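Local coordinates for cellulose-binding protein (Saccharophagus degradans, PDB 2YHG) that is of uncertain activity but may hydrolyse N- or O-glycosyl bonds, as the nucleoside hydrolase-related part of a longer cellulose-binding protein associated with carbohydrate metabolism, at residues Val182-Gly187 against Leu202-Ala207; Gly192-Lys197 against Ala289-Tyr294. All coordinates share one frame; numbering follows the deposited sequence.

Interaction 1 (Val182-Gly187 against Leu202-Ala207); sequences VYDILG and LIYIRA
Three side chains on one face of a parallel strand pair meet because D184, Y204 and R206 all carry CG anti to the backbone N (chi1 164°, -171° and 180°), and R206 bends at chi3, which turns its guanidinium so that NE faces D184 in plane and one face lies under G187 CA. Their meeting point is a single oxygen. D184 OD2 accepts from Y204 OH at 2.7 Å and from R206 NE at 2.8 Å, the donors arriving from opposite faces of the carboxylate; the arginine bond is part of a salt bridge. D184 OD1 takes the backbone N of G187 at 3.0 Å, an Asx motif that, with the two bonds on OD2, limits the carboxylate's rotation. V182 CG1 sits over the Y204 ring in a CH-pi contact, 3.7 Å from CE2.

Across the other face, I205 CG2 stands 4.1 Å from the centroid of the Y183 ring, nearly on its normal, while Y183 OH, bonded to G268 O, passes close to A207 CB. The I185 side chain touches D244, a calcium ligand. Parallel backbone bonds begin with V182 N to I203 O at 3.0 Å. The pair closes the beta-alpha-beta unit 180-185, 190-198, 203-207: strand 146-150 flanks 180-185 on its other side, and 203-207, one of two outermost strands of the parallel sheet, is joined to strand 295-298 by a Y204-Y297 backbone bond.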
loop_
_atom_site.group_PDB
_atom_site.type_symbol
_atom_site.label_atom_id
_atom_site.label_comp_id
_atom_site.label_asym_id
_atom_site.label_seq_id
_atom_site.Cartn_x
_atom_site.Cartn_y
_atom_site.Cartn_z
ATOM N N VAL A 182 -5.979 -3.726 8.539
ATOM C CA VAL A 182 -6.083 -4.783 7.547
ATOM C C VAL A 182 -6.460 -4.196 6.198
ATOM O O VAL A 182 -7.410 -3.413 6.086
ATOM C CB VAL A 182 -7.124 -5.850 7.975
ATOM C CG1 VAL A 182 -7.329 -6.902 6.877
ATOM C CG2 VAL A 182 -6.684 -6.525 9.284
ATOM N N TYR A 183 -5.731 -4.643 5.163
ATOM C CA TYR A 183 -6.092 -4.354 3.765
ATOM C C TYR A 183 -6.348 -5.707 3.106
ATOM O O TYR A 183 -5.428 -6.478 2.872
ATOM C CB TYR A 183 -4.973 -3.571 3.049
ATOM C CG TYR A 183 -5.399 -2.938 1.751
ATOM C CD1 TYR A 183 -5.832 -3.703 0.675
ATOM C CD2 TYR A 183 -5.336 -1.572 1.564
ATOM C CE1 TYR A 183 -6.149 -3.114 -0.530
ATOM C CE2 TYR A 183 -5.673 -0.965 0.339
ATOM C CZ TYR A 183 -6.081 -1.760 -0.704
ATOM O OH TYR A 183 -6.405 -1.260 -1.951
ATOM N N ASP A 184 -7.633 -5.972 2.863
ATOM C CA ASP A 184 -8.139 -7.227 2.296
ATOM C C ASP A 184 -8.461 -6.980 0.829
ATOM O O ASP A 184 -9.285 -6.131 0.511
ATOM C CB ASP A 184 -9.387 -7.605 3.096
ATOM C CG ASP A 184 -10.294 -8.638 2.471
ATOM O OD1 ASP A 184 -9.901 -9.268 1.471
ATOM O OD2 ASP A 184 -11.422 -8.815 3.036
ATOM N N ILE A 185 -7.825 -7.723 -0.075
ATOM C CA ILE A 185 -8.176 -7.662 -1.489
ATOM C C ILE A 185 -9.383 -8.567 -1.752
ATOM O O ILE A 185 -9.279 -9.791 -1.677
ATOM C CB ILE A 185 -6.999 -8.081 -2.384
ATOM C CG1 ILE A 185 -5.823 -7.097 -2.227
ATOM C CG2 ILE A 185 -7.485 -8.190 -3.844
ATOM C CD1 ILE A 185 -5.982 -5.807 -3.022
ATOM N N LEU A 186 -10.512 -7.928 -2.035
ATOM C CA LEU A 186 -11.717 -8.535 -2.594
ATOM C C LEU A 186 -12.522 -9.433 -1.677
ATOM O O LEU A 186 -13.689 -9.706 -1.996
ATOM C CB LEU A 186 -11.439 -9.261 -3.911
ATOM C CG LEU A 186 -11.216 -8.324 -5.092
ATOM C CD1 LEU A 186 -10.380 -8.992 -6.192
ATOM C CD2 LEU A 186 -12.561 -7.893 -5.666
ATOM N N GLY A 187 -11.984 -9.966 -0.596
ATOM C CA GLY A 187 -12.687 -10.906 0.268
ATOM C C GLY A 187 -12.588 -12.301 -0.265
ATOM O O GLY A 187 -13.279 -12.720 -1.206
ATOM N N LEU A 202 -11.249 -2.244 14.570
ATOM C CA LEU A 202 -10.142 -2.527 13.680
ATOM C C LEU A 202 -10.338 -1.802 12.361
ATOM O O LEU A 202 -11.361 -1.996 11.710
ATOM C CB LEU A 202 -10.071 -4.030 13.445
ATOM C CG LEU A 202 -9.033 -4.551 12.475
ATOM C CD1 LEU A 202 -7.615 -4.184 12.891
ATOM C CD2 LEU A 202 -9.203 -6.038 12.310
ATOM N N ILE A 203 -9.375 -0.991 11.923
ATOM C CA ILE A 203 -9.432 -0.388 10.602
ATOM C C ILE A 203 -9.293 -1.501 9.576
ATOM O O ILE A 203 -8.304 -2.212 9.557
ATOM C CB ILE A 203 -8.315 0.670 10.424
ATOM C CG1 ILE A 203 -8.555 1.838 11.385
ATOM C CG2 ILE A 203 -8.257 1.138 8.980
ATOM C CD1 ILE A 203 -7.383 2.805 11.466
ATOM N N TYR A 204 -10.306 -1.652 8.737
ATOM C CA TYR A 204 -10.439 -2.810 7.840
ATOM C C TYR A 204 -10.952 -2.312 6.491
ATOM O O TYR A 204 -12.044 -1.759 6.413
ATOM C CB TYR A 204 -11.405 -3.846 8.439
ATOM C CG TYR A 204 -11.446 -5.142 7.708
ATOM C CD1 TYR A 204 -11.968 -5.236 6.428
ATOM C CD2 TYR A 204 -10.965 -6.294 8.290
ATOM C CE1 TYR A 204 -11.960 -6.438 5.744
ATOM C CE2 TYR A 204 -10.946 -7.490 7.609
ATOM C CZ TYR A 204 -11.443 -7.570 6.339
ATOM O OH TYR A 204 -11.427 -8.785 5.700
ATOM N N ILE A 205 -10.139 -2.507 5.467
ATOM C CA ILE A 205 -10.484 -2.219 4.084
ATOM C C ILE A 205 -10.711 -3.514 3.338
ATOM O O ILE A 205 -9.870 -4.416 3.402
ATOM C CB ILE A 205 -9.302 -1.467 3.386
ATOM C CG1 ILE A 205 -9.084 -0.091 4.002
ATOM C CG2 ILE A 205 -9.527 -1.405 1.878
ATOM C CD1 ILE A 205 -7.776 0.540 3.616
ATOM N N ARG A 206 -11.845 -3.648 2.643
ATOM C CA ARG A 206 -12.051 -4.694 1.639
ATOM C C ARG A 206 -12.116 -3.996 0.291
ATOM O O ARG A 206 -13.150 -3.429 -0.071
ATOM C CB ARG A 206 -13.277 -5.570 1.909
ATOM C CG ARG A 206 -13.510 -6.643 0.880
ATOM C CD ARG A 206 -14.582 -7.662 1.249
ATOM N NE ARG A 206 -14.084 -8.601 2.240
ATOM C CZ ARG A 206 -14.797 -9.596 2.759
ATOM N NH1 ARG A 206 -16.102 -9.675 2.558
ATOM N NH2 ARG A 206 -14.199 -10.529 3.497
ATOM N N ALA A 207 -10.994 -3.975 -0.407
ATOM C CA ALA A 207 -10.879 -3.271 -1.673
ATOM C C ALA A 207 -11.405 -4.131 -2.798
ATOM O O ALA A 207 -11.041 -5.312 -2.903
ATOM C CB ALA A 207 -9.432 -2.910 -1.941
#

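Interaction 2 (Gly192-Lys197 against Ala289-Tyr294); sequences GTWLAK and AVYDTY
Here a helix packs against an irregular loop: one side of helix 190-198, through T193, W194 and K197, receives two tyrosines from the loop that leads into strand 295-298. Y291 and Y294 hold T193 between them. With T193 CG2 anti to the backbone N, the methyl is directed over the centre of the Y294 ring, 3.5 Å from its centroid and 11° off the normal, a close CH-pi contact. The same methyl reaches Y291 CD2 at 3.5 Å, and the hydroxyl on the other branch is bound by D288. Y294 OH is bonded to V278 O and R279, at the far end of the ring.

Y291 lays its ring against the helix backbone: one face looks onto the start of W194, whose CA is 3.7 Å from Y291 CE1, and V290 CG2 backs the opposite face. Y291 CE1 lies near the plane of the W194 indole, 3.8 Å from its CD1, but the two rings as a whole meet obliquely. K197 takes a different route. Its chain bends at chi2 (59°) and runs past the Y291 carbonyl, CE lying 3.2 Å from Y291 O, before NZ donates to T293 O at 2.9 Å. That bond arrives above the carbonyl plane. The acceptor follows a cis peptide between D292 and T293, and D292 itself is tied to R279 by a salt bridge. Remote from the metal sites, the contact joins this loop to a crossover helix of the nucleoside hydrolase-like domain, whose parallel sheet has the strand order 3-2-1-4-5-6 of a Rossmann-like, doubly wound alpha/beta fold.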
loop_
_atom_site.group_PDB
_atom_site.type_symbol
_atom_site.label_atom_id
_atom_site.label_comp_id
_atom_site.label_asym_id
_atom_site.label_seq_id
_atom_site.Cartn_x
_atom_site.Cartn_y
_atom_site.Cartn_z
ATOM N N GLY A 192 -11.735 -12.851 7.207
ATOM C CA GLY A 192 -11.742 -11.394 7.158
ATOM C C GLY A 192 -13.061 -10.848 7.632
ATOM O O GLY A 192 -13.122 -9.869 8.373
ATOM N N THR A 193 -14.149 -11.459 7.203
ATOM C CA THR A 193 -15.485 -11.027 7.626
ATOM C C THR A 193 -15.655 -11.209 9.136
ATOM O O THR A 193 -16.193 -10.319 9.809
ATOM C CB THR A 193 -16.568 -11.763 6.839
ATOM O OG1 THR A 193 -16.138 -11.839 5.468
ATOM C CG2 THR A 193 -17.862 -11.032 6.969
ATOM N N TRP A 194 -15.176 -12.332 9.664
ATOM C CA TRP A 194 -15.201 -12.566 11.100
ATOM C C TRP A 194 -14.471 -11.440 11.846
ATOM O O TRP A 194 -14.954 -10.928 12.865
ATOM C CB TRP A 194 -14.579 -13.915 11.417
ATOM C CG TRP A 194 -14.534 -14.242 12.872
ATOM C CD1 TRP A 194 -15.510 -14.854 13.622
ATOM C CD2 TRP A 194 -13.431 -14.044 13.741
ATOM N NE1 TRP A 194 -15.098 -15.001 14.919
ATOM C CE2 TRP A 194 -13.819 -14.519 15.024
ATOM C CE3 TRP A 194 -12.122 -13.607 13.558
ATOM C CZ2 TRP A 194 -12.958 -14.495 16.116
ATOM C CZ3 TRP A 194 -11.250 -13.629 14.640
ATOM C CH2 TRP A 194 -11.678 -14.056 15.909
ATOM N N LEU A 195 -13.320 -11.010 11.305
ATOM C CA LEU A 195 -12.599 -9.903 11.915
ATOM C C LEU A 195 -13.394 -8.618 11.918
ATOM O O LEU A 195 -13.488 -7.921 12.945
ATOM C CB LEU A 195 -11.262 -9.656 11.197
ATOM C CG LEU A 195 -10.132 -10.649 11.494
ATOM C CD1 LEU A 195 -9.017 -10.512 10.479
ATOM C CD2 LEU A 195 -9.606 -10.445 12.907
ATOM N N ALA A 196 -13.954 -8.242 10.772
ATOM C CA ALA A 196 -14.679 -6.970 10.666
ATOM C C ALA A 196 -15.902 -6.962 11.575
ATOM O O ALA A 196 -16.219 -5.934 12.164
ATOM C CB ALA A 196 -15.070 -6.723 9.220
ATOM N N LYS A 197 -16.575 -8.097 11.684
ATOM C CA LYS A 197 -17.762 -8.198 12.526
ATOM C C LYS A 197 -17.388 -8.137 14.003
ATOM O O LYS A 197 -18.082 -7.483 14.803
ATOM C CB LYS A 197 -18.490 -9.513 12.205
ATOM C CG LYS A 197 -19.680 -9.843 13.093
ATOM C CD LYS A 197 -20.746 -8.779 13.053
ATOM C CE LYS A 197 -22.060 -9.304 13.625
ATOM N NZ LYS A 197 -23.100 -8.272 13.576
ATOM N N ALA A 289 -22.772 -13.639 4.734
ATOM C CA ALA A 289 -24.067 -13.210 5.206
ATOM C C ALA A 289 -24.315 -13.591 6.656
ATOM O O ALA A 289 -25.104 -12.917 7.350
ATOM C CB ALA A 289 -25.184 -13.771 4.326
ATOM N N VAL A 290 -23.694 -14.662 7.132
ATOM C CA VAL A 290 -23.912 -15.079 8.510
ATOM C C VAL A 290 -23.394 -14.043 9.509
ATOM O O VAL A 290 -23.832 -14.052 10.661
ATOM C CB VAL A 290 -23.336 -16.466 8.807
ATOM C CG1 VAL A 290 -23.907 -17.498 7.845
ATOM C CG2 VAL A 290 -21.798 -16.446 8.838
ATOM N N TYR A 291 -22.504 -13.153 9.065
ATOM C CA TYR A 291 -21.948 -12.112 9.893
ATOM C C TYR A 291 -22.733 -10.817 9.846
ATOM O O TYR A 291 -22.374 -9.853 10.508
ATOM C CB TYR A 291 -20.502 -11.848 9.476
ATOM C CG TYR A 291 -19.608 -13.033 9.706
ATOM C CD1 TYR A 291 -19.212 -13.373 10.971
ATOM C CD2 TYR A 291 -19.208 -13.842 8.658
ATOM C CE1 TYR A 291 -18.415 -14.489 11.195
ATOM C CE2 TYR A 291 -18.408 -14.962 8.865
ATOM C CZ TYR A 291 -18.026 -15.273 10.153
ATOM O OH TYR A 291 -17.258 -16.387 10.421
ATOM N N ASP A 292 -23.808 -10.765 9.066
ATOM C CA ASP A 292 -24.515 -9.469 8.951
ATOM C C ASP A 292 -25.047 -9.057 10.343
ATOM O O ASP A 292 -25.463 -9.911 11.121
ATOM C CB ASP A 292 -25.706 -9.590 8.002
ATOM C CG ASP A 292 -25.313 -9.712 6.524
ATOM O OD1 ASP A 292 -24.101 -9.467 6.167
ATOM O OD2 ASP A 292 -26.192 -10.024 5.702
ATOM N N THR A 293 -25.094 -7.744 10.651
ATOM C CA THR A 293 -24.526 -6.677 9.828
ATOM C C THR A 293 -23.069 -6.442 10.222
ATOM O O THR A 293 -22.735 -6.418 11.392
ATOM C CB THR A 293 -25.291 -5.342 10.079
ATOM O OG1 THR A 293 -26.701 -5.626 10.035
ATOM C CG2 THR A 293 -24.899 -4.287 9.073
ATOM N N TYR A 294 -22.220 -6.269 9.199
ATOM C CA TYR A 294 -20.834 -5.901 9.396
ATOM C C TYR A 294 -20.475 -4.788 8.444
ATOM O O TYR A 294 -21.074 -4.659 7.380
ATOM C CB TYR A 294 -19.875 -7.099 9.226
ATOM C CG TYR A 294 -19.861 -7.674 7.844
ATOM C CD1 TYR A 294 -20.752 -8.669 7.473
ATOM C CD2 TYR A 294 -18.998 -7.181 6.876
ATOM C CE1 TYR A 294 -20.777 -9.162 6.195
ATOM C CE2 TYR A 294 -19.049 -7.646 5.554
ATOM C CZ TYR A 294 -19.968 -8.611 5.229
ATOM O OH TYR A 294 -20.106 -9.067 3.930
#

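How the interactions relate
Interactions 1 and 2 share one beta-alpha-beta unit and lie about 12 Å apart, centre to centre. Along the chain their segments alternate: strand 180-185, helix 190-198, strand 203-207, and only after some eighty residues the loop 289-294. Interaction 1 pairs the two strands, whereas interaction 2 covers the helix that connects them. They also touch directly: R206 NH2 is 3.1 Å from T193 OG1, a probable hydrogen bond, and Y204 OH packs on G192 CA. Polar and packing contacts thus tie the edge of the parallel sheet to its crossover helix, while the loop 289-294, leading into strand 295-298, packs against the same helix.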